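PDB 6HKE: possible TctC subunit of the Tripartite Tricarboxylate Transport(TTT) Family from Rhodopseudomonas palustris, which binds malate as a periplasmic binding protein and probably delivers this C4-dicarboxylate to a tripartite tricarboxylate transporter for uptake. Local coordinates for residues P23-G28 / P170-G175; K119-K124 / K206-A211. The protein carries 2 engineered substitutions. All blocks are in the same frame, centred on the assembly; numbering follows the deposited sequence.

Interaction 1. Residues P23-G28 / P170-G175; sequences PFAKGG and PFSGTG. With LMR ((2S)-2-hydroxybutanedioic acid), chain E; MLT (D-malate), chain D.
Ala25 and Ser172 join two loops that lie against each other, their CA atoms 4.9 Å apart at Phe24-Gly173 and 4.0 Å at Gly28-Gly175. Ala25 N donates to Ser172 O at 3.0 Å, with an angle of 148° at the hydrogen and the donor well above the carbonyl plane. The same oxygen takes a CA-H...O contact from Phe24 CA. Residues 25-28 then form a type II beta turn, with Gly27 at positive phi. A CB on Gly175 would press on Gly28 N, and one on Gly173 on Ala25 N; a CB on Gly28 would also meet LMR O4A, and one on Gly173 MLT O5. Ala25 points its methyl at the other loop, meeting Ser172 OG at 3.6 Å. With CG anti to the carbonyl carbon (chi1 -61°), the Phe24 ring is laid along the ligand: one face lies under the malate, LMR C3 near the rim and MLT C2 above the centre, Pro23 CB backs the opposite face, and Ser172 O sits at the edge. Across the ligand, Thr174 N donates to LMR O4A at 2.9 Å, and to MLT O5 of D-malate at the same distance; Thr174 CG2 lies 3.5 Å from MLT O2, an oxygen of the other carboxylate. Thr174 OG1 is also bonded to Asp191, which would help fix the hydroxyl. Thr30, Val150 and Ser151 bind malate from other parts of the pocket. Gly28 and Gly173 N-cap helices 29-45 and 174-182, whose starts lie beside the O4A/O5 carboxylate and would probably help stabilise it, as is characteristic of the cleft of a periplasmic binding protein.

Interaction 2. Residues K119-K124 / K206-A211; sequences KQFPPK and KAYVIA
Lys206 NZ donates to Phe121 O at 2.6 Å, in the carbonyl plane and with a C=O...N angle of 149°. A second, weak bond to Pro123 O is doubtful, since that oxygen is crowded in the model. On the way there the lysine's methylenes pass Lys119 O, which lies 3.4 Å from Lys206 CD. Its CG sits between the backbone N and the carbonyl carbon (chi1 52°), and the chain beyond is extended, which carries the amine across to the loop. Beside it the Tyr208 ring reaches into the same bend. Tyr208 CE2 lies 4.1 Å from Phe121 CD2, and the two side chains cross at about a right angle. Pro123 CB comes within 4.1 Å of Tyr208 CE1, while Pro123 CD rests on a face of the Phe121 ring, 3.5 Å above its plane. A methionine in place of Lys206 would probably leave Phe121 O without its charged donor and the bend less firmly held to the strand. Further out, Tyr132 meets the Phe121 ring edge-to-face, Phe129 packs against Tyr208, and Glu128 accepts a bond from Lys124 N. The loop runs from strand 102-118 to helix 126-136, whose residues back the prolines, while strand 205-210 runs antiparallel to 102-118, with Lys206 bonded through its backbone to Ala117.

Overall arrangement
Along the chain the segments alternate, 23-28, 119-124, 170-175 and 206-211, so the two interactions interlock in sequence while their centres stand 21 Å apart and their nearest atoms about 12 Å. Both are built on loops next to strands of one mixed sheet: strand 18-22 leads into interaction 1, strand 167-170 into its partner loop, and strands 102-118 and 205-210 frame interaction 2. The centre of interaction 1 is about 10 Å from the centre of the chain, and that of interaction 2 about 20 Å. Interaction 1 lines part of the malate pocket beside the starts of helices 29-45 and 174-182 and takes part directly in holding malate, whereas interaction 2 is structural packing of the 119-124 loop against strand 205-210.

Interaction 1. Residues P23-G28 / P170-G175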
loop_
_atom_site.group_PDB
_atom_site.type_symbol
_atom_site.label_atom_id
_atom_site.label_comp_id
_atom_site.label_asym_id
_atom_site.label_seq_id
_atom_site.Cartn_x
_atom_site.Cartn_y
_atom_site.Cartn_z
ATOM N N PRO A 23 1.554 9.212 -3.698
ATOM C CA PRO A 23 3.000 9.306 -3.459
ATOM C C PRO A 23 3.887 8.483 -4.410
ATOM O O PRO A 23 5.112 8.621 -4.355
ATOM C CB PRO A 23 3.217 8.725 -2.051
ATOM C CG PRO A 23 1.841 8.601 -1.443
ATOM C CD PRO A 23 0.857 8.538 -2.593
ATOM N N PHE A 24 3.268 7.616 -5.220
ATOM C CA PHE A 24 3.985 6.573 -5.989
ATOM C C PHE A 24 3.695 6.671 -7.484
ATOM O O PHE A 24 2.707 7.276 -7.915
ATOM C CB PHE A 24 3.627 5.211 -5.408
ATOM C CG PHE A 24 4.056 5.100 -3.972
ATOM C CD1 PHE A 24 5.394 4.971 -3.652
ATOM C CD2 PHE A 24 3.133 5.190 -2.943
ATOM C CE1 PHE A 24 5.800 4.905 -2.327
ATOM C CE2 PHE A 24 3.543 5.115 -1.621
ATOM C CZ PHE A 24 4.875 4.975 -1.317
ATOM N N ALA A 25 4.572 6.046 -8.249
ATOM C CA ALA A 25 4.585 6.064 -9.729
ATOM C C ALA A 25 3.270 5.492 -10.260
ATOM O O ALA A 25 2.684 4.568 -9.612
ATOM C CB ALA A 25 5.776 5.298 -10.239
ATOM N N LYS A 26 2.817 6.069 -11.370
ATOM C CA LYS A 26 1.631 5.627 -12.149
ATOM C C LYS A 26 1.746 4.116 -12.419
ATOM O O LYS A 26 2.878 3.600 -12.566
ATOM C CB LYS A 26 1.521 6.484 -13.417
ATOM C CG LYS A 26 0.196 6.356 -14.149
ATOM C CD LYS A 26 0.085 7.177 -15.429
ATOM C CE LYS A 26 -1.315 7.145 -16.030
ATOM N NZ LYS A 26 -1.384 7.855 -17.335
ATOM N N GLY A 27 0.619 3.404 -12.426
ATOM C CA GLY A 27 0.563 1.964 -12.762
ATOM C C GLY A 27 0.680 1.059 -11.544
ATOM O O GLY A 27 0.260 -0.088 -11.646
ATOM N N GLY A 28 1.228 1.547 -10.428
ATOM C CA GLY A 28 1.381 0.750 -9.193
ATOM C C GLY A 28 0.087 0.663 -8.390
ATOM O O GLY A 28 -0.919 1.266 -8.743
ATOM N N PRO A 170 15.819 0.927 -4.033
ATOM C CA PRO A 170 14.628 1.762 -3.956
ATOM C C PRO A 170 14.083 2.114 -5.346
ATOM O O PRO A 170 14.862 2.473 -6.220
ATOM C CB PRO A 170 15.149 3.010 -3.220
ATOM C CG PRO A 170 16.586 3.142 -3.662
ATOM C CD PRO A 170 17.057 1.722 -3.932
ATOM N N PHE A 171 12.759 2.046 -5.500
ATOM C CA PHE A 171 12.033 2.394 -6.746
ATOM C C PHE A 171 11.069 3.542 -6.442
ATOM O O PHE A 171 10.839 3.837 -5.274
ATOM C CB PHE A 171 11.319 1.159 -7.315
ATOM C CG PHE A 171 12.246 0.162 -7.963
ATOM C CD1 PHE A 171 12.937 -0.764 -7.200
ATOM C CD2 PHE A 171 12.481 0.202 -9.331
ATOM C CE1 PHE A 171 13.808 -1.658 -7.803
ATOM C CE2 PHE A 171 13.358 -0.683 -9.928
ATOM C CZ PHE A 171 14.030 -1.603 -9.164
ATOM N N SER A 172 10.553 4.185 -7.487
ATOM C CA SER A 172 9.531 5.263 -7.436
ATOM C C SER A 172 8.150 4.680 -7.100
ATOM O O SER A 172 7.223 5.485 -6.857
ATOM C CB SER A 172 9.487 6.022 -8.753
ATOM O OG SER A 172 9.312 5.140 -9.859
ATOM N N GLY A 173 8.005 3.352 -7.166
ATOM C CA GLY A 173 6.787 2.600 -6.804
ATOM C C GLY A 173 6.988 1.116 -7.032
ATOM O O GLY A 173 8.064 0.732 -7.547
ATOM N N THR A 174 6.007 0.275 -6.702
ATOM C CA THR A 174 6.100 -1.188 -6.986
ATOM C C THR A 174 5.619 -1.458 -8.411
ATOM O O THR A 174 5.814 -2.600 -8.885
ATOM C CB THR A 174 5.376 -2.052 -5.956
ATOM O OG1 THR A 174 4.012 -1.631 -5.993
ATOM C CG2 THR A 174 6.014 -1.938 -4.587
ATOM N N GLY A 175 5.083 -0.458 -9.105
ATOM C CA GLY A 175 4.887 -0.571 -10.565
ATOM C C GLY A 175 6.230 -0.747 -11.271
ATOM O O GLY A 175 6.518 -1.786 -11.849
HETATM C C1 LMR E . 4.351 0.613 -1.686
HETATM O O1A LMR E . 4.243 1.566 -0.898
HETATM O O1B LMR E . 5.049 -0.413 -1.472
HETATM C C2 LMR E . 3.558 0.691 -3.001
HETATM O O2 LMR E . 2.180 1.007 -2.840
HETATM C C3 LMR E . 4.138 1.715 -3.980
HETATM C C4 LMR E . 3.113 1.898 -5.086
HETATM O O4A LMR E . 3.427 1.527 -6.233
HETATM O O4B LMR E . 1.988 2.372 -4.791
HETATM C C1 MLT D . 4.228 0.908 -1.634
HETATM O O1 MLT D . 3.967 1.294 -0.474
HETATM O O2 MLT D . 5.038 -0.027 -1.825
HETATM C C2 MLT D . 3.579 1.625 -2.797
HETATM O O3 MLT D . 2.148 1.795 -2.733
HETATM C C3 MLT D . 3.766 0.882 -4.086
HETATM C C4 MLT D . 3.103 1.775 -5.102
HETATM O O4 MLT D . 1.915 2.157 -4.920
HETATM O O5 MLT D . 3.815 2.119 -6.068
#

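Interaction 2. Residues K119-K124 / K206-A211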
loop_
_atom_site.group_PDB
_atom_site.type_symbol
_atom_site.label_atom_id
_atom_site.label_comp_id
_atom_site.label_asym_id
_atom_site.label_seq_id
_atom_site.Cartn_x
_atom_site.Cartn_y
_atom_site.Cartn_z
ATOM N N LYS A 119 11.029 -15.028 -11.773
ATOM C CA LYS A 119 10.599 -16.343 -12.332
ATOM C C LYS A 119 11.570 -17.476 -11.962
ATOM O O LYS A 119 11.107 -18.547 -11.523
ATOM C CB LYS A 119 10.568 -16.266 -13.863
ATOM C CG LYS A 119 9.206 -16.125 -14.529
ATOM C CD LYS A 119 9.332 -15.916 -16.044
ATOM C CE LYS A 119 8.335 -16.708 -16.869
ATOM N NZ LYS A 119 7.734 -15.891 -17.952
ATOM N N GLN A 120 12.864 -17.255 -12.171
ATOM C CA GLN A 120 13.930 -18.291 -12.090
ATOM C C GLN A 120 14.605 -18.235 -10.716
ATOM O O GLN A 120 15.673 -18.849 -10.557
ATOM C CB GLN A 120 14.977 -18.087 -13.192
ATOM C CG GLN A 120 14.402 -17.651 -14.539
ATOM C CD GLN A 120 13.607 -18.757 -15.188
ATOM O OE1 GLN A 120 13.644 -19.910 -14.759
ATOM N NE2 GLN A 120 12.885 -18.409 -16.242
ATOM N N PHE A 121 14.027 -17.541 -9.742
ATOM C CA PHE A 121 14.607 -17.515 -8.382
ATOM C C PHE A 121 14.678 -18.959 -7.905
ATOM O O PHE A 121 13.652 -19.623 -7.795
ATOM C CB PHE A 121 13.831 -16.615 -7.422
ATOM C CG PHE A 121 14.667 -16.141 -6.263
ATOM C CD1 PHE A 121 15.911 -15.568 -6.476
ATOM C CD2 PHE A 121 14.205 -16.239 -4.959
ATOM C CE1 PHE A 121 16.688 -15.131 -5.415
ATOM C CE2 PHE A 121 14.977 -15.791 -3.897
ATOM C CZ PHE A 121 16.216 -15.239 -4.127
ATOM N N PRO A 122 15.891 -19.511 -7.680
ATOM C CA PRO A 122 16.037 -20.949 -7.413
ATOM C C PRO A 122 15.294 -21.570 -6.232
ATOM O O PRO A 122 14.876 -22.714 -6.333
ATOM C CB PRO A 122 17.555 -21.104 -7.252
ATOM C CG PRO A 122 18.109 -20.001 -8.130
ATOM C CD PRO A 122 17.190 -18.832 -7.839
ATOM N N PRO A 123 15.063 -20.907 -5.078
ATOM C CA PRO A 123 14.288 -21.551 -4.019
ATOM C C PRO A 123 12.873 -21.875 -4.536
ATOM O O PRO A 123 12.326 -21.105 -5.302
ATOM C CB PRO A 123 14.271 -20.508 -2.892
ATOM C CG PRO A 123 15.434 -19.594 -3.210
ATOM C CD PRO A 123 15.483 -19.548 -4.720
ATOM N N LYS A 124 12.319 -23.018 -4.146
ATOM C CA LYS A 124 10.989 -23.472 -4.633
ATOM C C LYS A 124 9.939 -23.247 -3.542
ATOM O O LYS A 124 8.749 -23.172 -3.896
ATOM C CB LYS A 124 11.090 -24.920 -5.117
ATOM C CG LYS A 124 11.962 -25.087 -6.354
ATOM C CD LYS A 124 11.824 -26.430 -7.044
ATOM C CE LYS A 124 13.158 -27.068 -7.377
ATOM N NZ LYS A 124 13.890 -27.490 -6.156
ATOM N N LYS A 206 6.693 -15.030 -9.556
ATOM C CA LYS A 206 6.112 -16.061 -8.671
ATOM C C LYS A 206 5.979 -15.495 -7.255
ATOM O O LYS A 206 6.733 -14.553 -6.913
ATOM C CB LYS A 206 6.939 -17.347 -8.737
ATOM C CG LYS A 206 8.428 -17.207 -8.506
ATOM C CD LYS A 206 9.140 -18.505 -8.760
ATOM C CE LYS A 206 10.536 -18.536 -8.178
ATOM N NZ LYS A 206 11.118 -19.898 -8.253
ATOM N N ALA A 207 4.981 -16.002 -6.522
ATOM C CA ALA A 207 4.716 -15.730 -5.094
ATOM C C ALA A 207 5.252 -16.915 -4.294
ATOM O O ALA A 207 5.084 -18.020 -4.764
ATOM C CB ALA A 207 3.235 -15.563 -4.869
ATOM N N TYR A 208 5.904 -16.687 -3.158
ATOM C CA TYR A 208 6.263 -17.756 -2.199
ATOM C C TYR A 208 5.153 -17.858 -1.156
ATOM O O TYR A 208 4.600 -18.947 -1.002
ATOM C CB TYR A 208 7.645 -17.495 -1.609
ATOM C CG TYR A 208 8.761 -17.842 -2.559
ATOM C CD1 TYR A 208 9.283 -19.122 -2.586
ATOM C CD2 TYR A 208 9.272 -16.913 -3.451
ATOM C CE1 TYR A 208 10.311 -19.461 -3.448
ATOM C CE2 TYR A 208 10.294 -17.240 -4.328
ATOM C CZ TYR A 208 10.814 -18.523 -4.331
ATOM O OH TYR A 208 11.830 -18.869 -5.182
ATOM N N VAL A 209 4.799 -16.748 -0.501
ATOM C CA VAL A 209 3.751 -16.757 0.560
ATOM C C VAL A 209 2.913 -15.484 0.462
ATOM O O VAL A 209 3.321 -14.544 -0.224
ATOM C CB VAL A 209 4.352 -16.958 1.961
ATOM C CG1 VAL A 209 4.913 -18.357 2.100
ATOM C CG2 VAL A 209 5.412 -15.925 2.302
ATOM N N ILE A 210 1.726 -15.532 1.056
ATOM C CA ILE A 210 0.827 -14.365 1.268
ATOM C C ILE A 210 0.895 -14.052 2.765
ATOM O O ILE A 210 0.879 -15.005 3.565
ATOM C CB ILE A 210 -0.591 -14.668 0.742
ATOM C CG1 ILE A 210 -1.505 -13.444 0.821
ATOM C CG2 ILE A 210 -1.205 -15.865 1.444
ATOM C CD1 ILE A 210 -2.814 -13.627 0.062
ATOM N N ALA A 211 1.092 -12.785 3.115
ATOM C CA ALA A 211 1.267 -12.327 4.507
ATOM C C ALA A 211 -0.114 -12.094 5.113
ATOM O O ALA A 211 -0.451 -10.926 5.406
ATOM C CB ALA A 211 2.114 -11.088 4.550
#